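Local coordinates for protein Amuc_1100 (Akkermansia muciniphila, PDB 6KNY), which is of uncharacterised molecular function and is probably held in the bacterial membrane by a transmembrane helix that this construct lacks, at residues Q167-G181 with Q264-Q278. Residues are numbered along the deposited sequence; the frame is centred on the assembly and turned at random.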
# COMPACT_ATOMS: atom_id res chain seq x y z
N GLN A 167 -0.48 -22.08 0.17
CA GLN A 167 0.03 -23.17 -0.60
C GLN A 167 0.75 -22.76 -1.90
O GLN A 167 1.70 -23.36 -2.27
CB GLN A 167 -1.13 -24.11 -0.92
CG GLN A 167 -2.28 -23.37 -1.59
CD GLN A 167 -3.17 -24.23 -2.46
OE1 GLN A 167 -3.56 -23.85 -3.58
NE2 GLN A 167 -3.54 -25.39 -1.94
N ALA A 168 0.25 -21.74 -2.58
CA ALA A 168 0.78 -21.23 -3.82
C ALA A 168 2.06 -20.44 -3.66
O ALA A 168 2.35 -19.97 -2.62
CB ALA A 168 -0.27 -20.42 -4.53
N PRO A 169 2.81 -20.31 -4.72
CA PRO A 169 4.11 -19.62 -4.60
C PRO A 169 4.01 -18.16 -4.20
O PRO A 169 5.03 -17.60 -3.74
CB PRO A 169 4.72 -19.76 -6.01
CG PRO A 169 3.96 -20.87 -6.64
CD PRO A 169 2.58 -20.78 -6.10
N TRP A 170 2.86 -17.51 -4.41
CA TRP A 170 2.64 -16.15 -3.93
C TRP A 170 1.19 -16.03 -3.48
O TRP A 170 0.33 -16.84 -3.84
CB TRP A 170 2.95 -15.09 -5.00
CG TRP A 170 1.97 -15.08 -6.15
CD1 TRP A 170 0.78 -14.38 -6.23
CD2 TRP A 170 2.06 -15.84 -7.36
NE1 TRP A 170 0.16 -14.65 -7.43
CE2 TRP A 170 0.92 -15.54 -8.14
CE3 TRP A 170 3.00 -16.74 -7.87
CZ2 TRP A 170 0.69 -16.11 -9.39
CZ3 TRP A 170 2.79 -17.30 -9.11
CH2 TRP A 170 1.63 -16.99 -9.86
N THR A 171 0.93 -15.01 -2.67
CA THR A 171 -0.41 -14.67 -2.21
C THR A 171 -0.67 -13.22 -2.59
O THR A 171 0.11 -12.34 -2.19
CB THR A 171 -0.56 -14.84 -0.70
OG1 THR A 171 -0.39 -16.22 -0.36
CG2 THR A 171 -1.94 -14.29 -0.20
N PRO A 172 -1.69 -12.94 -3.40
CA PRO A 172 -1.98 -11.55 -3.76
C PRO A 172 -2.74 -10.88 -2.64
O PRO A 172 -3.62 -11.49 -2.01
CB PRO A 172 -2.87 -11.69 -5.00
CG PRO A 172 -3.65 -12.98 -4.74
CD PRO A 172 -2.66 -13.90 -3.96
N MET A 173 -2.45 -9.60 -2.42
CA MET A 173 -3.15 -8.85 -1.37
C MET A 173 -3.82 -7.63 -1.98
O MET A 173 -3.13 -6.69 -2.41
CB MET A 173 -2.18 -8.45 -0.26
CG MET A 173 -1.52 -9.68 0.40
SD MET A 173 -0.41 -9.20 1.73
CE MET A 173 0.16 -10.80 2.33
N PRO A 174 -5.16 -7.57 -2.03
CA PRO A 174 -5.83 -6.50 -2.78
C PRO A 174 -5.84 -5.18 -2.03
O PRO A 174 -5.87 -5.14 -0.80
CB PRO A 174 -7.26 -7.04 -2.96
CG PRO A 174 -7.46 -7.89 -1.74
CD PRO A 174 -6.12 -8.52 -1.43
N LEU A 175 -5.80 -4.09 -2.81
CA LEU A 175 -6.14 -2.77 -2.29
C LEU A 175 -6.51 -1.86 -3.44
O LEU A 175 -6.20 -2.12 -4.61
CB LEU A 175 -4.98 -2.17 -1.49
CG LEU A 175 -3.71 -1.85 -2.26
CD1 LEU A 175 -3.11 -0.54 -1.71
CD2 LEU A 175 -2.71 -3.02 -2.13
N GLU A 176 -7.16 -0.75 -3.09
CA GLU A 176 -7.54 0.28 -4.04
C GLU A 176 -7.04 1.62 -3.51
O GLU A 176 -7.16 1.89 -2.32
CB GLU A 176 -9.06 0.38 -4.22
CG GLU A 176 -9.78 -0.90 -4.56
CD GLU A 176 -11.30 -0.66 -4.68
OE1 GLU A 176 -11.72 0.51 -4.81
OE2 GLU A 176 -12.06 -1.65 -4.62
N ILE A 177 -6.54 2.46 -4.40
CA ILE A 177 -6.16 3.81 -4.04
C ILE A 177 -6.82 4.77 -5.03
O ILE A 177 -6.81 4.54 -6.24
CB ILE A 177 -4.64 4.00 -4.02
CG1 ILE A 177 -3.99 2.95 -3.11
CG2 ILE A 177 -4.29 5.41 -3.58
CD1 ILE A 177 -2.51 3.15 -2.89
N ALA A 178 -7.41 5.84 -4.49
CA ALA A 178 -7.97 6.91 -5.29
C ALA A 178 -7.24 8.19 -4.92
O ALA A 178 -7.01 8.46 -3.73
CB ALA A 178 -9.48 7.05 -5.03
N PHE A 179 -6.84 8.95 -5.93
CA PHE A 179 -6.18 10.23 -5.70
C PHE A 179 -6.49 11.13 -6.88
O PHE A 179 -7.12 10.70 -7.86
CB PHE A 179 -4.66 10.08 -5.52
CG PHE A 179 -3.98 9.30 -6.62
CD1 PHE A 179 -3.59 9.92 -7.79
CD2 PHE A 179 -3.73 7.94 -6.46
CE1 PHE A 179 -2.95 9.20 -8.80
CE2 PHE A 179 -3.09 7.21 -7.45
CZ PHE A 179 -2.70 7.84 -8.63
N GLN A 180 -6.05 12.38 -6.78
CA GLN A 180 -6.26 13.32 -7.86
C GLN A 180 -5.17 14.38 -7.84
O GLN A 180 -4.60 14.69 -6.79
CB GLN A 180 -7.66 13.96 -7.79
CG GLN A 180 -7.84 15.03 -6.74
CD GLN A 180 -8.99 15.99 -7.09
OE1 GLN A 180 -8.89 16.78 -8.03
NE2 GLN A 180 -10.08 15.91 -6.34
N GLY A 181 -4.89 14.92 -9.02
CA GLY A 181 -3.89 15.96 -9.15
C GLY A 181 -3.85 16.40 -10.60
O GLY A 181 -4.66 15.95 -11.42
N GLN A 264 -7.79 19.05 -13.14
CA GLN A 264 -7.57 17.95 -12.21
C GLN A 264 -7.91 16.64 -12.90
O GLN A 264 -8.88 16.56 -13.67
CB GLN A 264 -8.42 18.10 -10.95
CG GLN A 264 -7.98 19.21 -9.99
CD GLN A 264 -6.70 18.89 -9.24
OE1 GLN A 264 -5.61 19.34 -9.62
NE2 GLN A 264 -6.81 18.15 -8.15
N VAL A 265 -7.10 15.62 -12.64
CA VAL A 265 -7.33 14.27 -13.15
C VAL A 265 -7.54 13.35 -11.95
O VAL A 265 -6.77 13.39 -10.98
CB VAL A 265 -6.14 13.81 -14.01
CG1 VAL A 265 -6.32 12.36 -14.44
CG2 VAL A 265 -5.97 14.74 -15.21
N PHE A 266 -8.58 12.53 -12.01
CA PHE A 266 -8.91 11.62 -10.93
C PHE A 266 -8.50 10.20 -11.32
O PHE A 266 -8.80 9.76 -12.44
CB PHE A 266 -10.40 11.70 -10.62
CG PHE A 266 -10.95 10.54 -9.82
CD1 PHE A 266 -11.42 9.39 -10.46
CD2 PHE A 266 -11.02 10.60 -8.44
CE1 PHE A 266 -11.94 8.32 -9.73
CE2 PHE A 266 -11.54 9.54 -7.69
CZ PHE A 266 -12.00 8.41 -8.34
N VAL A 267 -7.82 9.53 -10.42
CA VAL A 267 -7.36 8.18 -10.61
C VAL A 267 -7.82 7.26 -9.52
O VAL A 267 -7.76 7.57 -8.38
CB VAL A 267 -5.83 8.08 -10.63
CG1 VAL A 267 -5.37 6.66 -10.84
CG2 VAL A 267 -5.25 8.96 -11.69
N GLN A 268 -8.24 6.09 -9.92
CA GLN A 268 -8.61 5.04 -9.03
C GLN A 268 -8.01 3.77 -9.59
O GLN A 268 -8.31 3.37 -10.69
CB GLN A 268 -10.08 4.92 -8.83
CG GLN A 268 -10.36 4.05 -7.64
CD GLN A 268 -11.80 4.06 -7.20
OE1 GLN A 268 -12.21 4.88 -6.38
NE2 GLN A 268 -12.57 3.14 -7.74
N VAL A 269 -7.13 3.18 -8.81
CA VAL A 269 -6.44 1.97 -9.20
C VAL A 269 -6.62 0.82 -8.23
O VAL A 269 -6.61 1.02 -7.04
CB VAL A 269 -4.95 2.25 -9.47
CG1 VAL A 269 -4.26 2.76 -8.24
CG2 VAL A 269 -4.26 1.00 -9.93
N SER A 270 -6.82 -0.35 -8.83
CA SER A 270 -6.96 -1.60 -8.09
C SER A 270 -5.63 -2.34 -8.20
O SER A 270 -5.16 -2.60 -9.31
CB SER A 270 -8.10 -2.43 -8.67
OG SER A 270 -8.29 -3.62 -7.95
N LEU A 271 -5.04 -2.67 -7.05
CA LEU A 271 -3.72 -3.29 -7.03
C LEU A 271 -3.78 -4.64 -6.34
O LEU A 271 -4.65 -4.89 -5.49
CB LEU A 271 -2.73 -2.37 -6.32
CG LEU A 271 -2.59 -0.98 -6.95
CD1 LEU A 271 -1.95 -0.02 -5.96
CD2 LEU A 271 -1.78 -1.03 -8.23
N ASN A 272 -2.88 -5.52 -6.74
CA ASN A 272 -2.57 -6.72 -5.96
C ASN A 272 -1.10 -6.62 -5.56
O ASN A 272 -0.22 -6.62 -6.42
CB ASN A 272 -2.84 -7.99 -6.75
CG ASN A 272 -4.34 -8.25 -6.95
OD1 ASN A 272 -5.04 -8.68 -6.03
ND2 ASN A 272 -4.82 -8.01 -8.15
N LEU A 273 -0.87 -6.49 -4.25
CA LEU A 273 0.46 -6.63 -3.69
C LEU A 273 0.83 -8.11 -3.70
O LEU A 273 0.08 -8.94 -3.19
CB LEU A 273 0.48 -6.08 -2.26
CG LEU A 273 1.73 -6.31 -1.39
CD1 LEU A 273 2.95 -5.61 -2.00
CD2 LEU A 273 1.46 -5.88 0.08
N VAL A 274 1.98 -8.44 -4.27
CA VAL A 274 2.37 -9.84 -4.43
C VAL A 274 3.24 -10.24 -3.24
O VAL A 274 4.36 -9.73 -3.09
CB VAL A 274 3.09 -10.05 -5.77
CG1 VAL A 274 3.57 -11.49 -5.92
CG2 VAL A 274 2.16 -9.63 -6.93
N HIS A 275 2.73 -11.13 -2.38
CA HIS A 275 3.53 -11.69 -1.30
C HIS A 275 4.11 -13.03 -1.73
O HIS A 275 3.35 -14.00 -1.93
CB HIS A 275 2.74 -11.87 0.00
CG HIS A 275 3.60 -12.41 1.11
ND1 HIS A 275 3.64 -13.75 1.44
CD2 HIS A 275 4.52 -11.80 1.90
CE1 HIS A 275 4.52 -13.94 2.41
NE2 HIS A 275 5.05 -12.77 2.72
N PHE A 276 5.43 -13.11 -1.84
CA PHE A 276 6.12 -14.36 -2.18
C PHE A 276 6.20 -15.26 -0.95
O PHE A 276 6.66 -14.82 0.11
CB PHE A 276 7.51 -14.06 -2.74
CG PHE A 276 7.44 -13.33 -4.04
CD1 PHE A 276 7.31 -14.03 -5.24
CD2 PHE A 276 7.47 -11.95 -4.08
CE1 PHE A 276 7.20 -13.35 -6.46
CE2 PHE A 276 7.36 -11.26 -5.29
CZ PHE A 276 7.22 -11.96 -6.48
N ASN A 277 5.76 -16.50 -1.09
CA ASN A 277 5.48 -17.33 0.07
C ASN A 277 6.64 -18.25 0.45
O ASN A 277 6.97 -18.36 1.63
CB ASN A 277 4.21 -18.16 -0.17
CG ASN A 277 2.96 -17.32 -0.09
OD1 ASN A 277 2.94 -16.28 0.61
ND2 ASN A 277 1.90 -17.73 -0.81
N GLN A 278 7.26 -18.90 -0.52
CA GLN A 278 8.31 -19.87 -0.16
C GLN A 278 9.34 -19.92 -1.29
O GLN A 278 9.60 -20.98 -1.87
CB GLN A 278 7.69 -21.24 0.14
CG GLN A 278 7.08 -22.00 -1.04
CD GLN A 278 5.56 -21.90 -1.13
OE1 GLN A 278 4.88 -21.54 -0.16
NE2 GLN A 278 5.02 -22.23 -2.30
O HOH W 1 7.52 -18.46 -3.47
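Asn277 and Thr171 meet at about a right angle where strands 170-181 and 265-276 run out into loop. The amide ND2 spends both hydrogens here, one on Thr171 OG1 at 2.8 Å and the other on Ala168 O at 2.9 Å, each acceptor lying close to the amide plane. The amide's rotation is fixed from its other end as well, since Asn277 OD1 accepts from ND1 of His275 at 2.8 Å, at the edge of the imidazole. Asn277 N adds a bond to Pro169 O, which also takes a hydrogen from a water that accepts from Gln278 N. Next along, the methyl CE of Met173, at the end of an extended chain, rests 3.6 Å from His275 CB.

From here a long antiparallel ladder runs to Gly181 and Val265, formed by two inner strands of a mixed sheet flanked by strands 141-146 and 201-210. Pro172 and Pro174, which lack an N-H, fall at non-hydrogen-bonded pairs, so the ladder from Thr171 to Gly181 keeps its paired N-H...O bonds. On the face carrying Met173, Leu175, Ile177 and Phe179, apolar groups pack beside one another. Phe179 CG sits between its backbone N and carbonyl carbon (chi1 52°), which swings the ring over its neighbour; Val267 CB lies over one face, 3.9 Å from the centroid, a CH-pi contact. At the far end Gln264 NE2 comes within 2.5 Å of Gln180 OE1, too close for an ordinary N-H...O bond, so the exact placement of these two amides is doubtful.

Further out, helix 183-194 covers Phe179, Val267 and Leu271, whereas helix 117-134 meets Met173 and Leu273. His275 is positioned by a bond from NE2 to Ser63 O and an edge-to-face stack with Phe122; Gln264 NE2 also bonds Ser140 OG. On the face opposite Phe179 and Val267, Gln268 OE1 is hydrogen-bonded to Lys144 NZ of strand 141-146.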